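Local coordinates for histidine triad (HIT) protein (Marinobacter aquaeolei, PDB 3OHE) that probably acts as a hydrolase of the histidine triad family, whose members typically cleave nucleotide phosphate bonds, and binds calcium ions in the crystal, at residues 62-66 / 91-95. Sequence-based numbering, arbitrary orientation. Where two conformers were deposited one is given.
Sequences SSALS and HLHHI
His94 of strand 92-97 points its imidazole at helix 52-72, where Ser62, Leu65 and Ser66 receive it. The run leading into this strand is a variant of the HIT family motif His-φ-His-φ-His-φ-φ (φ hydrophobic), with Gln89 at the first histidine place and His94 at a φ place. Within 91-95, Leu92 and His94 face the helix, whose 62-66 turn runs nearly parallel to the strand, at 19° with 9.8 Å between axes. The ring is held at its rim and over one face. At the rim, Ser62 OG and His94 NE2 share a hydrogen bond of 2.8 Å; OG stands anti to the backbone N of Ser62 (chi1 177°), which extends it toward the strand. Over the face, Leu65 CD2 sits 3.7 Å from the centroid of the His94 ring and only 11° off its normal, a well-centred CH-pi contact. His94 ND1 is hydrogen-bonded to Val35 O of the adjoining strand, so both ring nitrogens have partners and the ring's rotation is fixed within the core. With an alanine in place of His94, Ser62 OG would probably lose its partner at NE2 and Val35 O the bond from ND1, while a gap opened beneath Leu65 CD2. In one of its two conformers, Leu92 CD2 comes 3.4 Å from Ser62 OG, beside the hydrogen bond. Ser66 also has two conformers; in one, its OG lies near the ring plane, 3.4 Å from His94 CD2, and donates to Ser62 O at 2.9 Å, approaching from the face of that carbonyl opposite to Ser66 N.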
loop_
_atom_site.group_PDB
_atom_site.type_symbol
_atom_site.label_atom_id
_atom_site.label_comp_id
_atom_site.label_asym_id
_atom_site.label_seq_id
_atom_site.Cartn_x
_atom_site.Cartn_y
_atom_site.Cartn_z
ATOM N N SER A 62 -6.461 -6.558 -7.082
ATOM C CA SER A 62 -6.310 -6.071 -5.713
ATOM C C SER A 62 -7.603 -5.464 -5.197
ATOM O O SER A 62 -8.027 -5.738 -4.065
ATOM C CB SER A 62 -5.205 -5.036 -5.649
ATOM O OG SER A 62 -5.074 -4.496 -4.347
ATOM N N SER A 63 -8.232 -4.611 -6.014
ATOM C CA SER A 63 -9.499 -4.002 -5.609
ATOM C C SER A 63 -10.588 -5.040 -5.428
ATOM O O SER A 63 -11.402 -4.949 -4.488
ATOM C CB SER A 63 -9.920 -2.947 -6.607
ATOM O OG SER A 63 -9.153 -1.776 -6.393
ATOM N N ALA A 64 -10.665 -6.045 -6.287
ATOM C CA ALA A 64 -11.682 -7.095 -6.189
ATOM C C ALA A 64 -11.411 -7.949 -4.943
ATOM O O ALA A 64 -12.322 -8.279 -4.160
ATOM C CB ALA A 64 -11.714 -7.963 -7.467
ATOM N N LEU A 65 -10.150 -8.326 -4.748
ATOM C CA LEU A 65 -9.762 -9.089 -3.553
ATOM C C LEU A 65 -10.107 -8.327 -2.278
ATOM O O LEU A 65 -10.658 -8.902 -1.319
ATOM C CB LEU A 65 -8.271 -9.408 -3.591
ATOM C CG LEU A 65 -7.707 -10.146 -2.373
ATOM C CD1 LEU A 65 -8.299 -11.578 -2.274
ATOM C CD2 LEU A 65 -6.156 -10.200 -2.458
ATOM N N SER A 66 -9.762 -7.050 -2.225
ATOM C CA SER A 66 -9.963 -6.241 -1.007
ATOM C C SER A 66 -11.448 -6.149 -0.670
ATOM O O SER A 66 -11.853 -6.443 0.459
ATOM C CB SER A 66 -9.427 -4.814 -1.171
ATOM O OG SER A 66 -8.030 -4.785 -1.290
ATOM N N HIS A 91 5.272 -7.821 -4.037
ATOM C CA HIS A 91 4.141 -8.531 -3.493
ATOM C C HIS A 91 3.264 -7.519 -2.769
ATOM O O HIS A 91 3.764 -6.601 -2.132
ATOM C CB HIS A 91 4.588 -9.712 -2.627
ATOM C CG HIS A 91 5.419 -9.344 -1.440
ATOM N ND1 HIS A 91 6.750 -9.024 -1.541
ATOM C CD2 HIS A 91 5.140 -9.351 -0.110
ATOM C CE1 HIS A 91 7.245 -8.818 -0.323
ATOM N NE2 HIS A 91 6.281 -8.990 0.563
ATOM N N LEU A 92 1.954 -7.729 -2.860
ATOM C CA LEU A 92 1.001 -6.746 -2.377
ATOM C C LEU A 92 0.208 -7.349 -1.222
ATOM O O LEU A 92 -0.517 -8.333 -1.408
ATOM C CB LEU A 92 0.119 -6.310 -3.568
ATOM C CG LEU A 92 -0.836 -5.148 -3.402
ATOM C CD1 LEU A 92 -0.019 -3.864 -3.065
ATOM C CD2 LEU A 92 -1.702 -4.911 -4.659
ATOM N N HIS A 93 0.366 -6.767 -0.038
ATOM C CA HIS A 93 -0.327 -7.189 1.194
ATOM C C HIS A 93 -1.743 -6.678 1.236
ATOM O O HIS A 93 -1.978 -5.517 0.939
ATOM C CB HIS A 93 0.396 -6.617 2.420
ATOM C CG HIS A 93 1.809 -7.051 2.570
ATOM N ND1 HIS A 93 2.142 -8.280 3.080
ATOM C CD2 HIS A 93 2.958 -6.387 2.338
ATOM C CE1 HIS A 93 3.457 -8.363 3.124
ATOM N NE2 HIS A 93 3.976 -7.233 2.678
ATOM N N HIS A 94 -2.672 -7.549 1.643
ATOM C CA HIS A 94 -4.082 -7.206 1.867
ATOM C C HIS A 94 -4.478 -7.756 3.237
ATOM O O HIS A 94 -4.544 -8.976 3.407
ATOM C CB HIS A 94 -4.982 -7.816 0.785
ATOM C CG HIS A 94 -4.613 -7.435 -0.605
ATOM N ND1 HIS A 94 -3.525 -7.957 -1.258
ATOM C CD2 HIS A 94 -5.170 -6.549 -1.449
ATOM C CE1 HIS A 94 -3.439 -7.394 -2.454
ATOM N NE2 HIS A 94 -4.428 -6.539 -2.602
ATOM N N ILE A 95 -4.668 -6.849 4.190
ATOM C CA ILE A 95 -4.868 -7.253 5.594
ATOM C C ILE A 95 -6.200 -6.686 6.085
ATOM O O ILE A 95 -6.429 -5.477 6.006
ATOM C CB ILE A 95 -3.729 -6.766 6.487
ATOM C CG1 ILE A 95 -2.355 -7.135 5.881
ATOM C CG2 ILE A 95 -3.886 -7.358 7.902
ATOM C CD1 ILE A 95 -1.172 -6.496 6.559
#